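Local coordinates for protein COG0546: Predicted phosphatases (Streptococcus pneumoniae, PDB 2AH5) that is of unknown function but, as a member of the haloacid dehalogenase-like family, is probably a hydrolase, perhaps a phosphatase, at residues 11-23 / 176-188. Residues are numbered along the deposited sequence; the frame is centred on the assembly and turned at random.
Sequences LDGTLVDSSIGIH and QKLAITWGFGEQA
Phe184 lays one face of its ring on the backbone of Gly13, whose CA sits 3.5 Å from the ring centroid in a CH-pi contact, 24° off the ring normal. With CG beside its own backbone N (chi1 -54°), the phenyl reaches into the bend between Gly13 and the start of helix 19-33. Its rim there meets polar atoms: Asp17 OD1 lies near the ring plane, 3.7 Å from Phe184 CZ, and Ser18 OG is 3.6 Å from Phe184 CE2. Both oxygens are already engaged. Asp17 OD1 takes the amide of Ser19 in an Asx turn and also Ser19 OG on its syn lone pair, while Ser18 OG donates to the anti lone pair of Asp12 OD1, which is also salt-bridged to Lys108. Gly183 packs its CA against Gly13 O at 3.1 Å, a CA-H...O contact at a place where the carbonyl oxygen leaves no room for a CB. Trp182 supplies the hydrogen bond between the segments: the N-H of NE1 donates to Thr14 O over 2.8 Å, almost in the indole plane and on a lone pair of the carbonyl. Ile180 CD1 lies over the centre of one indole face, 3.4 Å above the ring plane, and also touches Gly13 O at 3.5 Å. Asp162 ties both segments together, accepting from Thr14 OG1 and from the amide of Phe184. Asp12 and Thr14 fit the DxDx(T/V) pattern after strand 6-9, so the contact joins the probable nucleophile loop of a HAD-type Rossmannoid fold to the loop following strand 176-180.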
loop_
_atom_site.group_PDB
_atom_site.type_symbol
_atom_site.label_atom_id
_atom_site.label_comp_id
_atom_site.label_asym_id
_atom_site.label_seq_id
_atom_site.Cartn_x
_atom_site.Cartn_y
_atom_site.Cartn_z
ATOM N N LEU A 11 1.608 1.786 -1.758
ATOM C CA LEU A 11 2.237 2.963 -1.124
ATOM C C LEU A 11 2.768 2.545 0.229
ATOM O O LEU A 11 3.945 2.291 0.360
ATOM C CB LEU A 11 1.231 4.121 -0.971
ATOM C CG LEU A 11 1.760 5.452 -0.421
ATOM C CD1 LEU A 11 2.958 5.961 -1.226
ATOM C CD2 LEU A 11 0.626 6.502 -0.433
ATOM N N ASP A 12 1.888 2.474 1.231
ATOM C CA ASP A 12 2.251 2.004 2.572
ATOM C C ASP A 12 2.815 0.599 2.520
ATOM O O ASP A 12 2.263 -0.260 1.853
ATOM C CB ASP A 12 1.022 1.967 3.478
ATOM C CG ASP A 12 0.377 3.288 3.602
ATOM O OD1 ASP A 12 0.841 4.067 4.434
ATOM O OD2 ASP A 12 -0.576 3.571 2.838
ATOM N N GLY A 13 3.914 0.363 3.217
ATOM C CA GLY A 13 4.490 -0.967 3.308
ATOM C C GLY A 13 5.309 -1.385 2.109
ATOM O O GLY A 13 5.921 -2.432 2.127
ATOM N N THR A 14 5.327 -0.554 1.069
ATOM C CA THR A 14 6.097 -0.851 -0.134
ATOM C C THR A 14 7.081 0.299 -0.424
ATOM O O THR A 14 8.299 0.133 -0.297
ATOM C CB THR A 14 5.132 -1.103 -1.328
ATOM O OG1 THR A 14 4.368 -2.288 -1.075
ATOM C CG2 THR A 14 5.895 -1.257 -2.621
ATOM N N LEU A 15 6.550 1.469 -0.771
ATOM C CA LEU A 15 7.374 2.665 -0.952
ATOM C C LEU A 15 7.661 3.326 0.398
ATOM O O LEU A 15 8.778 3.809 0.653
ATOM C CB LEU A 15 6.670 3.664 -1.886
ATOM C CG LEU A 15 6.356 3.144 -3.288
ATOM C CD1 LEU A 15 5.410 4.068 -4.035
ATOM C CD2 LEU A 15 7.647 2.938 -4.077
ATOM N N VAL A 16 6.649 3.301 1.262
ATOM C CA VAL A 16 6.641 4.157 2.439
ATOM C C VAL A 16 6.573 3.321 3.698
ATOM O O VAL A 16 5.654 2.527 3.865
ATOM C CB VAL A 16 5.486 5.217 2.408
ATOM C CG1 VAL A 16 5.516 6.032 3.693
ATOM C CG2 VAL A 16 5.658 6.159 1.184
ATOM N N ASP A 17 7.566 3.496 4.569
ATOM C CA ASP A 17 7.489 2.959 5.908
ATOM C C ASP A 17 6.634 3.879 6.777
ATOM O O ASP A 17 7.146 4.763 7.491
ATOM C CB ASP A 17 8.886 2.737 6.536
ATOM C CG ASP A 17 8.797 2.043 7.877
ATOM O OD1 ASP A 17 7.661 1.842 8.359
ATOM O OD2 ASP A 17 9.845 1.695 8.453
ATOM N N SER A 18 5.331 3.636 6.729
ATOM C CA SER A 18 4.360 4.474 7.438
ATOM C C SER A 18 4.087 3.896 8.840
ATOM O O SER A 18 3.149 4.343 9.517
ATOM C CB SER A 18 3.066 4.538 6.627
ATOM O OG SER A 18 2.750 3.256 6.095
ATOM N N SER A 19 4.856 2.876 9.246
ATOM C CA SER A 19 4.504 2.078 10.456
ATOM C C SER A 19 4.402 2.884 11.752
ATOM O O SER A 19 3.493 2.633 12.529
ATOM C CB SER A 19 5.442 0.879 10.686
ATOM O OG SER A 19 6.774 1.313 10.902
ATOM N N ILE A 20 5.313 3.823 11.995
ATOM C CA ILE A 20 5.231 4.615 13.246
ATOM C C ILE A 20 3.889 5.370 13.353
ATOM O O ILE A 20 3.215 5.303 14.381
ATOM C CB ILE A 20 6.444 5.559 13.479
ATOM C CG1 ILE A 20 7.751 4.747 13.545
ATOM C CG2 ILE A 20 6.272 6.323 14.808
ATOM C CD1 ILE A 20 8.994 5.554 13.386
ATOM N N GLY A 21 3.498 6.081 12.303
ATOM C CA GLY A 21 2.230 6.818 12.322
ATOM C C GLY A 21 0.983 5.937 12.378
ATOM O O GLY A 21 -0.006 6.316 13.011
ATOM N N ILE A 22 0.991 4.782 11.700
ATOM C CA ILE A 22 -0.146 3.854 11.762
ATOM C C ILE A 22 -0.250 3.292 13.181
ATOM O O ILE A 22 -1.322 3.330 13.790
ATOM C CB ILE A 22 -0.003 2.716 10.707
ATOM C CG1 ILE A 22 -0.039 3.310 9.290
ATOM C CG2 ILE A 22 -1.119 1.657 10.858
ATOM C CD1 ILE A 22 0.320 2.261 8.177
ATOM N N HIS A 23 0.885 2.831 13.707
ATOM C CA HIS A 23 0.935 2.314 15.073
ATOM C C HIS A 23 0.405 3.362 16.043
ATOM O O HIS A 23 -0.429 3.047 16.886
ATOM C CB HIS A 23 2.363 1.928 15.456
ATOM C CG HIS A 23 2.479 1.260 16.792
ATOM N ND1 HIS A 23 2.571 1.972 17.970
ATOM C CD2 HIS A 23 2.520 -0.048 17.139
ATOM C CE1 HIS A 23 2.674 1.131 18.986
ATOM N NE2 HIS A 23 2.657 -0.100 18.507
ATOM N N GLN A 176 0.368 -8.682 -13.695
ATOM C CA GLN A 176 1.386 -9.468 -13.014
ATOM C C GLN A 176 1.565 -8.940 -11.572
ATOM O O GLN A 176 1.123 -7.836 -11.246
ATOM C CB GLN A 176 2.696 -9.404 -13.766
ATOM C CG GLN A 176 2.750 -10.278 -15.045
ATOM C CD GLN A 176 4.115 -10.255 -15.658
ATOM O OE1 GLN A 176 5.120 -10.383 -14.953
ATOM N NE2 GLN A 176 4.177 -10.063 -16.974
ATOM N N LYS A 177 2.197 -9.749 -10.725
ATOM C CA LYS A 177 2.380 -9.421 -9.298
ATOM C C LYS A 177 3.820 -9.679 -8.908
ATOM O O LYS A 177 4.372 -10.765 -9.172
ATOM C CB LYS A 177 1.395 -10.190 -8.386
ATOM C CG LYS A 177 0.868 -11.514 -8.971
ATOM C CD LYS A 177 0.080 -12.330 -7.944
ATOM C CE LYS A 177 -0.864 -13.333 -8.592
ATOM N NZ LYS A 177 -0.147 -14.460 -9.298
ATOM N N LEU A 178 4.420 -8.652 -8.309
ATOM C CA LEU A 178 5.778 -8.717 -7.808
ATOM C C LEU A 178 5.735 -8.504 -6.292
ATOM O O LEU A 178 5.410 -7.391 -5.812
ATOM C CB LEU A 178 6.639 -7.646 -8.476
ATOM C CG LEU A 178 8.171 -7.789 -8.330
ATOM C CD1 LEU A 178 8.858 -7.011 -9.433
ATOM C CD2 LEU A 178 8.704 -7.389 -6.960
ATOM N N ALA A 179 6.028 -9.568 -5.544
ATOM C CA ALA A 179 5.948 -9.519 -4.078
ATOM C C ALA A 179 7.213 -8.910 -3.488
ATOM O O ALA A 179 8.316 -9.254 -3.899
ATOM C CB ALA A 179 5.732 -10.938 -3.476
ATOM N N ILE A 180 7.048 -8.043 -2.494
ATOM C CA ILE A 180 8.205 -7.503 -1.776
ATOM C C ILE A 180 8.088 -7.835 -0.299
ATOM O O ILE A 180 6.977 -7.882 0.248
ATOM C CB ILE A 180 8.427 -5.987 -2.036
ATOM C CG1 ILE A 180 7.358 -5.104 -1.333
ATOM C CG2 ILE A 180 8.599 -5.748 -3.573
ATOM C CD1 ILE A 180 7.734 -4.704 0.128
ATOM N N THR A 181 9.228 -8.096 0.342
ATOM C CA THR A 181 9.204 -8.648 1.696
ATOM C C THR A 181 9.869 -7.745 2.737
ATOM O O THR A 181 10.032 -8.164 3.892
ATOM C CB THR A 181 9.868 -10.049 1.741
ATOM O OG1 THR A 181 11.245 -9.913 1.386
ATOM C CG2 THR A 181 9.208 -11.011 0.749
ATOM N N TRP A 182 10.278 -6.538 2.325
ATOM C CA TRP A 182 10.865 -5.543 3.247
ATOM C C TRP A 182 9.774 -4.766 3.991
ATOM O O TRP A 182 10.074 -3.889 4.824
ATOM C CB TRP A 182 11.810 -4.572 2.510
ATOM C CG TRP A 182 11.140 -3.649 1.527
ATOM C CD1 TRP A 182 10.350 -2.562 1.817
ATOM C CD2 TRP A 182 11.228 -3.710 0.098
ATOM N NE1 TRP A 182 9.938 -1.951 0.650
ATOM C CE2 TRP A 182 10.450 -2.642 -0.419
ATOM C CE3 TRP A 182 11.874 -4.573 -0.797
ATOM C CZ2 TRP A 182 10.291 -2.420 -1.790
ATOM C CZ3 TRP A 182 11.716 -4.348 -2.169
ATOM C CH2 TRP A 182 10.938 -3.279 -2.653
ATOM N N GLY A 183 8.518 -5.077 3.679
ATOM C CA GLY A 183 7.376 -4.294 4.161
ATOM C C GLY A 183 6.536 -4.988 5.209
ATOM O O GLY A 183 7.060 -5.720 6.063
ATOM N N PHE A 184 5.228 -4.774 5.133
ATOM C CA PHE A 184 4.349 -5.126 6.249
ATOM C C PHE A 184 3.774 -6.536 6.167
ATOM O O PHE A 184 3.587 -7.175 7.203
ATOM C CB PHE A 184 3.267 -4.049 6.474
ATOM C CG PHE A 184 3.828 -2.653 6.657
ATOM C CD1 PHE A 184 5.086 -2.457 7.236
ATOM C CD2 PHE A 184 3.087 -1.540 6.277
ATOM C CE1 PHE A 184 5.609 -1.174 7.405
ATOM C CE2 PHE A 184 3.594 -0.251 6.455
ATOM C CZ PHE A 184 4.865 -0.071 7.000
ATOM N N GLY A 185 3.544 -7.033 4.951
ATOM C CA GLY A 185 3.039 -8.382 4.771
ATOM C C GLY A 185 4.138 -9.412 4.962
ATOM O O GLY A 185 5.326 -9.115 4.755
ATOM N N GLU A 186 3.737 -10.622 5.346
ATOM C CA GLU A 186 4.675 -11.720 5.603
ATOM C C GLU A 186 4.921 -12.543 4.331
ATOM O O GLU A 186 3.985 -12.834 3.591
ATOM C CB GLU A 186 4.141 -12.629 6.712
ATOM C CG GLU A 186 3.642 -11.892 7.967
ATOM C CD GLU A 186 4.746 -11.557 8.953
ATOM O OE1 GLU A 186 5.909 -11.350 8.536
ATOM O OE2 GLU A 186 4.446 -11.518 10.167
ATOM N N GLN A 187 6.178 -12.933 4.109
ATOM C CA GLN A 187 6.588 -13.644 2.890
ATOM C C GLN A 187 5.793 -14.930 2.652
ATOM O O GLN A 187 5.434 -15.235 1.518
ATOM C CB GLN A 187 8.100 -13.935 2.915
ATOM C CG GLN A 187 8.652 -14.618 1.662
ATOM C CD GLN A 187 10.179 -14.650 1.621
ATOM O OE1 GLN A 187 10.848 -14.235 2.577
ATOM N NE2 GLN A 187 10.738 -15.137 0.513
ATOM N N ALA A 188 5.538 -15.672 3.732
ATOM C CA ALA A 188 4.761 -16.916 3.690
ATOM C C ALA A 188 3.402 -16.725 3.021
ATOM O O ALA A 188 3.014 -17.535 2.166
ATOM C CB ALA A 188 4.596 -17.498 5.095
#